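Local coordinates for protein probable M18 family aminopeptidase 1 (Thermotoga maritima, PDB 2GLF) that probably acts as a zinc-dependent aminopeptidase of the M18 family, removing residues from the N-termini of peptides, at residues G271-D276 against A290-K295; E109-F114 against M185-T190. All coordinates share one frame; numbering follows the deposited sequence.

Interaction 1 (G271-D276 against A290-K295); sequences GVIFFD and ARFYLK
Ile273 and Phe275 of strand 270-275 meet Phe292 and Tyr293 in the first turn of helix 292-303. The contact is wholly apolar. Ile273 reaches over with both branches. Its CG2 lies anti to the backbone N and approaches CE2 of the Phe292 ring obliquely, at 4.4 Å. Its CD1 end points to the Tyr293 ring, and the two side chains cross at about a right angle; the modelled approach is too close to be taken literally.

Phe275 works with the far end of its ring. Its CZ lies 4.2 Å from CB of Tyr293, which sits at the ring's edge. Its CE2 comes to the edge of the Phe292 ring, 4.4 Å from CD2. CG of Tyr293 is anti to the backbone N (chi1 166°), which carries the ring toward the strand at Ile273.

Phe407 meets the rings of both Phe275 and Tyr293, while Leu88 and Ala74 of the flanking strands close around Ile273. Phe275 also approaches His92, which binds manganese in this crystal. Arg291, the N-cap residue, turns to the second subunit and makes salt bridges with Glu310 and Asp314 of that chain. The arrangement thus joins the central mixed sheet to a helix start that reaches the subunit interface.

With no polar group meeting across it, the contact rests on hydrophobic burial and shape alone.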
ATOM      1  N   GLY A 271     -11.952 -54.111  21.571  1.00 17.91           N
ATOM      2  CA  GLY A 271     -11.730 -54.116  20.140  1.00 17.34           C
ATOM      3  C   GLY A 271     -11.035 -52.872  19.628  1.00 17.11           C
ATOM      4  O   GLY A 271     -10.929 -51.869  20.341  1.00 16.95           O
ATOM      5  N   VAL A 272     -10.558 -52.945  18.388  1.00 18.81           N
ATOM      6  CA  VAL A 272      -9.872 -51.831  17.747  1.00 18.36           C
ATOM      7  C   VAL A 272     -10.352 -51.680  16.307  1.00 18.83           C
ATOM      8  O   VAL A 272     -10.438 -52.657  15.571  1.00 19.60           O
ATOM      9  CB  VAL A 272      -8.342 -52.042  17.715  1.00  5.94           C
ATOM     10  CG1 VAL A 272      -7.685 -50.832  17.102  1.00  5.94           C
ATOM     11  CG2 VAL A 272      -7.799 -52.268  19.119  1.00  5.94           C
ATOM     12  N   ILE A 273     -10.670 -50.456  15.903  1.00 21.48           N
ATOM     13  CA  ILE A 273     -11.115 -50.211  14.537  1.00 21.03           C
ATOM     14  C   ILE A 273     -10.133 -49.272  13.836  1.00 21.20           C
ATOM     15  O   ILE A 273      -9.692 -48.272  14.402  1.00 21.10           O
ATOM     16  CB  ILE A 273     -12.512 -49.609  14.524  1.00 20.04           C
ATOM     17  CG1 ILE A 273     -13.444 -50.511  15.321  1.00 18.25           C
ATOM     18  CG2 ILE A 273     -13.029 -49.499  13.102  1.00 19.56           C
ATOM     19  CD1 ILE A 273     -14.757 -49.860  15.639  1.00 18.51           C
ATOM     20  N   PHE A 274      -9.789 -49.612  12.600  1.00 15.26           N
ATOM     21  CA  PHE A 274      -8.840 -48.835  11.823  1.00 15.52           C
ATOM     22  C   PHE A 274      -9.506 -48.224  10.601  1.00 15.23           C
ATOM     23  O   PHE A 274      -9.926 -48.947   9.696  1.00 14.73           O
ATOM     24  CB  PHE A 274      -7.699 -49.747  11.394  1.00 20.47           C
ATOM     25  CG  PHE A 274      -6.926 -50.329  12.543  1.00 23.42           C
ATOM     26  CD1 PHE A 274      -6.583 -51.668  12.554  1.00 26.77           C
ATOM     27  CD2 PHE A 274      -6.501 -49.527  13.591  1.00 28.81           C
ATOM     28  CE1 PHE A 274      -5.820 -52.198  13.594  1.00 30.53           C
ATOM     29  CE2 PHE A 274      -5.741 -50.051  14.628  1.00 28.44           C
ATOM     30  CZ  PHE A 274      -5.400 -51.388  14.629  1.00 26.42           C
ATOM     31  N   PHE A 275      -9.596 -46.896  10.564  1.00 31.26           N
ATOM     32  CA  PHE A 275     -10.237 -46.227   9.436  1.00 30.53           C
ATOM     33  C   PHE A 275      -9.294 -45.606   8.426  1.00 30.22           C
ATOM     34  O   PHE A 275      -8.115 -45.401   8.688  1.00 30.81           O
ATOM     35  CB  PHE A 275     -11.200 -45.151   9.931  1.00 12.21           C
ATOM     36  CG  PHE A 275     -12.314 -45.683  10.782  1.00 12.21           C
ATOM     37  CD1 PHE A 275     -12.186 -45.732  12.167  1.00 12.21           C
ATOM     38  CD2 PHE A 275     -13.498 -46.131  10.200  1.00 12.21           C
ATOM     39  CE1 PHE A 275     -13.223 -46.218  12.961  1.00 13.39           C
ATOM     40  CE2 PHE A 275     -14.544 -46.620  10.984  1.00 12.28           C
ATOM     41  CZ  PHE A 275     -14.409 -46.663  12.368  1.00 13.10           C
ATOM     42  N   ASP A 276      -9.856 -45.307   7.263  1.00 12.99           N
ATOM     43  CA  ASP A 276      -9.148 -44.698   6.142  1.00 12.99           C
ATOM     44  C   ASP A 276      -9.901 -43.385   5.870  1.00 12.99           C
ATOM     45  O   ASP A 276     -11.011 -43.201   6.366  1.00 12.99           O
ATOM     46  CB  ASP A 276      -9.202 -45.695   4.956  1.00 15.76           C
ATOM     47  CG  ASP A 276      -9.085 -45.041   3.574  1.00 18.04           C
ATOM     48  OD1 ASP A 276     -10.038 -45.208   2.774  1.00 20.81           O
ATOM     49  OD2 ASP A 276      -8.056 -44.395   3.259  1.00 19.87           O
ATOM     50  N   ALA A 290     -19.373 -44.236   8.434  1.00 51.85           N
ATOM     51  CA  ALA A 290     -19.454 -44.941   7.158  1.00 50.87           C
ATOM     52  C   ALA A 290     -20.275 -46.222   7.253  1.00 50.68           C
ATOM     53  O   ALA A 290     -20.184 -47.091   6.387  1.00 51.88           O
ATOM     54  CB  ALA A 290     -18.063 -45.266   6.651  1.00 12.01           C
ATOM     55  N   ARG A 291     -21.066 -46.339   8.314  1.00 36.81           N
ATOM     56  CA  ARG A 291     -21.924 -47.500   8.524  1.00 35.32           C
ATOM     57  C   ARG A 291     -21.154 -48.762   8.891  1.00 33.96           C
ATOM     58  O   ARG A 291     -21.577 -49.514   9.765  1.00 34.38           O
ATOM     59  CB  ARG A 291     -22.786 -47.761   7.283  1.00 37.54           C
ATOM     60  CG  ARG A 291     -23.958 -48.697   7.550  1.00 38.79           C
ATOM     61  CD  ARG A 291     -24.871 -48.824   6.344  1.00 38.33           C
ATOM     62  NE  ARG A 291     -26.066 -49.609   6.646  1.00 38.21           N
ATOM     63  CZ  ARG A 291     -27.101 -49.162   7.353  1.00 38.67           C
ATOM     64  NH1 ARG A 291     -27.101 -47.926   7.832  1.00 39.46           N
ATOM     65  NH2 ARG A 291     -28.135 -49.956   7.587  1.00 37.84           N
ATOM     66  N   PHE A 292     -20.032 -48.987   8.220  1.00 27.74           N
ATOM     67  CA  PHE A 292     -19.179 -50.151   8.472  1.00 25.95           C
ATOM     68  C   PHE A 292     -19.040 -50.503   9.961  1.00 25.39           C
ATOM     69  O   PHE A 292     -19.141 -51.671  10.362  1.00 24.92           O
ATOM     70  CB  PHE A 292     -17.795 -49.882   7.883  1.00 25.10           C
ATOM     71  CG  PHE A 292     -16.745 -50.852   8.327  1.00 22.54           C
ATOM     72  CD1 PHE A 292     -16.878 -52.212   8.063  1.00 20.72           C
ATOM     73  CD2 PHE A 292     -15.610 -50.403   8.996  1.00 20.91           C
ATOM     74  CE1 PHE A 292     -15.888 -53.114   8.457  1.00 22.36           C
ATOM     75  CE2 PHE A 292     -14.616 -51.292   9.393  1.00 21.02           C
ATOM     76  CZ  PHE A 292     -14.754 -52.652   9.124  1.00 23.22           C
ATOM     77  N   TYR A 293     -18.797 -49.477  10.767  1.00 24.77           N
ATOM     78  CA  TYR A 293     -18.630 -49.618  12.206  1.00 24.36           C
ATOM     79  C   TYR A 293     -19.851 -50.224  12.895  1.00 24.62           C
ATOM     80  O   TYR A 293     -19.723 -51.140  13.702  1.00 24.98           O
ATOM     81  CB  TYR A 293     -18.307 -48.248  12.794  1.00 23.61           C
ATOM     82  CG  TYR A 293     -18.423 -48.138  14.289  1.00 23.40           C
ATOM     83  CD1 TYR A 293     -17.802 -49.058  15.131  1.00 22.69           C
ATOM     84  CD2 TYR A 293     -19.104 -47.070  14.866  1.00 22.32           C
ATOM     85  CE1 TYR A 293     -17.853 -48.911  16.520  1.00 21.46           C
ATOM     86  CE2 TYR A 293     -19.160 -46.912  16.244  1.00 22.41           C
ATOM     87  CZ  TYR A 293     -18.530 -47.833  17.069  1.00 23.21           C
ATOM     88  OH  TYR A 293     -18.556 -47.650  18.432  1.00 23.87           O
ATOM     89  N   LEU A 294     -21.035 -49.708  12.590  1.00 28.47           N
ATOM     90  CA  LEU A 294     -22.239 -50.240  13.203  1.00 28.31           C
ATOM     91  C   LEU A 294     -22.655 -51.542  12.535  1.00 28.81           C
ATOM     92  O   LEU A 294     -23.260 -52.409  13.162  1.00 30.04           O
ATOM     93  CB  LEU A 294     -23.363 -49.215  13.123  1.00 18.64           C
ATOM     94  CG  LEU A 294     -23.065 -47.955  13.934  1.00 18.74           C
ATOM     95  CD1 LEU A 294     -24.337 -47.133  14.047  1.00 18.40           C
ATOM     96  CD2 LEU A 294     -22.550 -48.327  15.336  1.00 16.69           C
ATOM     97  N   LYS A 295     -22.325 -51.677  11.256  1.00 25.93           N
ATOM     98  CA  LYS A 295     -22.644 -52.888  10.520  1.00 25.11           C
ATOM     99  C   LYS A 295     -21.840 -54.022  11.132  1.00 25.56           C
ATOM    100  O   LYS A 295     -22.271 -55.175  11.125  1.00 26.28           O
ATOM    101  CB  LYS A 295     -22.284 -52.729   9.044  1.00 17.00           C
ATOM    102  CG  LYS A 295     -22.342 -54.020   8.255  1.00 15.86           C
ATOM    103  CD  LYS A 295     -22.195 -53.761   6.777  1.00 16.11           C
ATOM    104  CE  LYS A 295     -21.765 -55.014   6.052  1.00 18.31           C
ATOM    105  NZ  LYS A 295     -20.395 -55.438   6.463  1.00 20.28           N
TER

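Interaction 2 (E109-F114 against M185-T190); sequences EQIALF and MLIAGT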
ATOM      1  N   GLU A 109       8.985 -31.381 -22.559  1.00 12.11           N
ATOM      2  CA  GLU A 109      10.396 -31.087 -22.778  1.00 11.17           C
ATOM      3  C   GLU A 109      11.223 -32.370 -22.774  1.00 10.72           C
ATOM      4  O   GLU A 109      12.299 -32.437 -22.172  1.00  9.85           O
ATOM      5  CB  GLU A 109      10.922 -30.110 -21.730  1.00 21.18           C
ATOM      6  CG  GLU A 109      10.376 -28.688 -21.883  1.00 22.66           C
ATOM      7  CD  GLU A 109      10.468 -28.145 -23.319  1.00 25.86           C
ATOM      8  OE1 GLU A 109      11.528 -28.315 -23.979  1.00 25.87           O
ATOM      9  OE2 GLU A 109       9.474 -27.531 -23.781  1.00 25.78           O
ATOM     10  N   GLN A 110      10.685 -33.385 -23.450  1.00  9.38           N
ATOM     11  CA  GLN A 110      11.321 -34.685 -23.593  1.00  9.33           C
ATOM     12  C   GLN A 110      11.500 -35.462 -22.289  1.00  9.33           C
ATOM     13  O   GLN A 110      12.412 -36.283 -22.161  1.00  9.33           O
ATOM     14  CB  GLN A 110      12.667 -34.517 -24.303  1.00 13.71           C
ATOM     15  CG  GLN A 110      12.554 -34.228 -25.806  1.00 15.62           C
ATOM     16  CD  GLN A 110      11.844 -32.913 -26.124  1.00 18.19           C
ATOM     17  OE1 GLN A 110      12.363 -31.828 -25.840  1.00 18.35           O
ATOM     18  NE2 GLN A 110      10.648 -33.009 -26.717  1.00 14.19           N
ATOM     19  N   ILE A 111      10.610 -35.220 -21.331  1.00 12.41           N
ATOM     20  CA  ILE A 111      10.672 -35.904 -20.044  1.00 12.20           C
ATOM     21  C   ILE A 111       9.327 -36.525 -19.668  1.00 12.58           C
ATOM     22  O   ILE A 111       8.318 -35.831 -19.579  1.00 11.80           O
ATOM     23  CB  ILE A 111      11.094 -34.931 -18.930  1.00  8.70           C
ATOM     24  CG1 ILE A 111      12.518 -34.450 -19.188  1.00  8.70           C
ATOM     25  CG2 ILE A 111      10.987 -35.599 -17.577  1.00  8.70           C
ATOM     26  CD1 ILE A 111      13.018 -33.439 -18.173  1.00  8.70           C
ATOM     27  N   ALA A 112       9.319 -37.837 -19.456  1.00 18.32           N
ATOM     28  CA  ALA A 112       8.099 -38.533 -19.068  1.00 18.46           C
ATOM     29  C   ALA A 112       7.781 -38.108 -17.637  1.00 18.83           C
ATOM     30  O   ALA A 112       8.668 -38.068 -16.785  1.00 18.42           O
ATOM     31  CB  ALA A 112       8.306 -40.039 -19.145  1.00 19.38           C
ATOM     32  N   LEU A 113       6.516 -37.797 -17.368  1.00 21.77           N
ATOM     33  CA  LEU A 113       6.124 -37.339 -16.037  1.00 21.68           C
ATOM     34  C   LEU A 113       4.855 -37.973 -15.482  1.00 21.87           C
ATOM     35  O   LEU A 113       3.957 -38.360 -16.231  1.00 23.95           O
ATOM     36  CB  LEU A 113       5.913 -35.829 -16.064  1.00 10.38           C
ATOM     37  CG  LEU A 113       7.096 -34.919 -16.352  1.00 10.00           C
ATOM     38  CD1 LEU A 113       6.582 -33.538 -16.707  1.00 10.45           C
ATOM     39  CD2 LEU A 113       8.003 -34.878 -15.140  1.00  7.03           C
ATOM     40  N   PHE A 114       4.782 -38.064 -14.159  1.00 14.99           N
ATOM     41  CA  PHE A 114       3.592 -38.592 -13.500  1.00 15.03           C
ATOM     42  C   PHE A 114       2.973 -37.436 -12.736  1.00 15.51           C
ATOM     43  O   PHE A 114       3.553 -36.949 -11.761  1.00 16.72           O
ATOM     44  CB  PHE A 114       3.928 -39.702 -12.498  1.00 10.15           C
ATOM     45  CG  PHE A 114       4.293 -41.004 -13.130  1.00 10.15           C
ATOM     46  CD1 PHE A 114       5.516 -41.600 -12.856  1.00 10.15           C
ATOM     47  CD2 PHE A 114       3.407 -41.646 -13.984  1.00 10.15           C
ATOM     48  CE1 PHE A 114       5.856 -42.817 -13.422  1.00 10.15           C
ATOM     49  CE2 PHE A 114       3.733 -42.866 -14.557  1.00 10.15           C
ATOM     50  CZ  PHE A 114       4.964 -43.455 -14.275  1.00 10.16           C
HETATM   51  N   MSE A 185       5.053 -33.408  -9.811  1.00 12.10           N
HETATM   52  CA  MSE A 185       5.092 -34.502 -10.769  1.00 12.31           C
HETATM   53  C   MSE A 185       6.424 -35.232 -10.685  1.00 12.10           C
HETATM   54  O   MSE A 185       7.479 -34.602 -10.736  1.00 12.10           O
HETATM   55  CB  MSE A 185       4.911 -33.948 -12.177  1.00 33.02           C
HETATM   56  CG  MSE A 185       4.120 -32.654 -12.208  1.00 33.65           C
HETATM   57 SE   MSE A 185       3.676 -32.048 -13.989  1.00 39.66          SE
HETATM   58  CE  MSE A 185       5.378 -31.280 -14.490  1.00 35.77           C
ATOM     59  N   LEU A 186       6.392 -36.553 -10.552  1.00 12.16           N
ATOM     60  CA  LEU A 186       7.648 -37.291 -10.496  1.00 11.90           C
ATOM     61  C   LEU A 186       8.111 -37.587 -11.913  1.00 11.58           C
ATOM     62  O   LEU A 186       7.300 -37.702 -12.838  1.00 11.78           O
ATOM     63  CB  LEU A 186       7.514 -38.610  -9.713  1.00  4.78           C
ATOM     64  CG  LEU A 186       6.170 -39.068  -9.152  1.00  4.78           C
ATOM     65  CD1 LEU A 186       6.345 -40.425  -8.503  1.00  4.78           C
ATOM     66  CD2 LEU A 186       5.643 -38.057  -8.151  1.00  4.78           C
ATOM     67  N   ILE A 187       9.424 -37.695 -12.077  1.00 16.76           N
ATOM     68  CA  ILE A 187      10.003 -37.989 -13.377  1.00 16.76           C
ATOM     69  C   ILE A 187       9.811 -39.474 -13.696  1.00 16.76           C
ATOM     70  O   ILE A 187      10.271 -40.344 -12.961  1.00 16.76           O
ATOM     71  CB  ILE A 187      11.501 -37.634 -13.391  1.00 16.80           C
ATOM     72  CG1 ILE A 187      11.671 -36.146 -13.067  1.00 15.75           C
ATOM     73  CG2 ILE A 187      12.099 -37.954 -14.748  1.00 17.08           C
ATOM     74  CD1 ILE A 187      13.100 -35.661 -13.085  1.00 16.20           C
ATOM     75  N   ALA A 188       9.109 -39.760 -14.786  1.00  7.93           N
ATOM     76  CA  ALA A 188       8.867 -41.138 -15.180  1.00  7.93           C
ATOM     77  C   ALA A 188      10.048 -41.689 -15.968  1.00  7.96           C
ATOM     78  O   ALA A 188      10.374 -42.870 -15.869  1.00  7.98           O
ATOM     79  CB  ALA A 188       7.601 -41.224 -16.010  1.00  8.63           C
ATOM     80  N   GLY A 189      10.686 -40.830 -16.757  1.00  7.02           N
ATOM     81  CA  GLY A 189      11.819 -41.267 -17.544  1.00  7.02           C
ATOM     82  C   GLY A 189      12.374 -40.167 -18.417  1.00  7.02           C
ATOM     83  O   GLY A 189      11.785 -39.092 -18.516  1.00  7.02           O
ATOM     84  N   THR A 190      13.510 -40.440 -19.055  1.00 15.96           N
ATOM     85  CA  THR A 190      14.148 -39.460 -19.923  1.00 16.19           C
ATOM     86  C   THR A 190      14.709 -40.062 -21.205  1.00 16.80           C
ATOM     87  O   THR A 190      15.044 -39.327 -22.131  1.00 17.19           O
ATOM     88  CB  THR A 190      15.299 -38.737 -19.211  1.00 15.51           C
ATOM     89  OG1 THR A 190      16.314 -39.687 -18.870  1.00 15.94           O
ATOM     90  CG2 THR A 190      14.803 -38.047 -17.952  1.00 15.35           C
TER
HETATM   91  O   HOH W   1      14.893 -36.855 -22.885  1.00 21.37           O
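Met185, present as selenomethionine, bends at chi3 (-78°) and brings its CE against CD1 of Leu113. Its CA also makes a CA-H...O contact with Phe114 O. Leu186 pairs with Phe114 as an antiparallel hydrogen-bonded pair. Phe114 N donates to Leu186 O at 2.9 Å, fairly straight (160°) and in the carbonyl plane. The return bond, from Leu186 N to Phe114 O, is weak. Leu186 CG also packs 4.1 Å from CB of Phe114.

Ile187 faces Leu113 as a non-hydrogen-bonded pair, and its CG2 touches CG2 of Ile111 at 3.8 Å. At Ala188 the register slips. Ala188 N donates to Ala112 O at 2.7 Å, from above the carbonyl plane, and Gly189 N adds a weak bond to the same oxygen. The Ala188 methyl lies over one face of the Phe114 ring, 3.9 Å from its centroid, in a CH-pi contact. The ring also stacks on Phe100. An alanine in place of Phe114 would probably leave the Ala188 methyl and the Phe100 ring without their aromatic partner and open a gap where the ring had been.

Gly189 O accepts from Ala112 N at 2.9 Å. Thr190 O shares a water with Gln110 O, while its OG1 bonds Ser241 of the third subunit.

Helix 200-213 packs on the face with Ala112. Two residues, Ala188 and Gly189, thus face Ala112. This is a classic beta bulge, here on the strand that ends the six-stranded antiparallel sheet within the chain.

How the interactions relate
Both contacts are buried, but they hold different parts of the fold. Interaction 1 packs a helix start on the mixed sheet, near the metal site; its centre is about 14 Å from that of the chain. Interaction 2 pairs two strands of the antiparallel sheet, with its centre about 30 Å out, where a neighbouring subunit lies against it. No element is shared. Side chains alone carry 271-276 against 290-295, while backbone hydrogen bonds set the register of 109-114 against 185-190. Interaction 2 also buries more surface, 554 against 196 Å². Both reach other copies of the protein: interaction 1 through Arg291, interaction 2 through the charge of Glu109 and hydrogen bonds of Thr190.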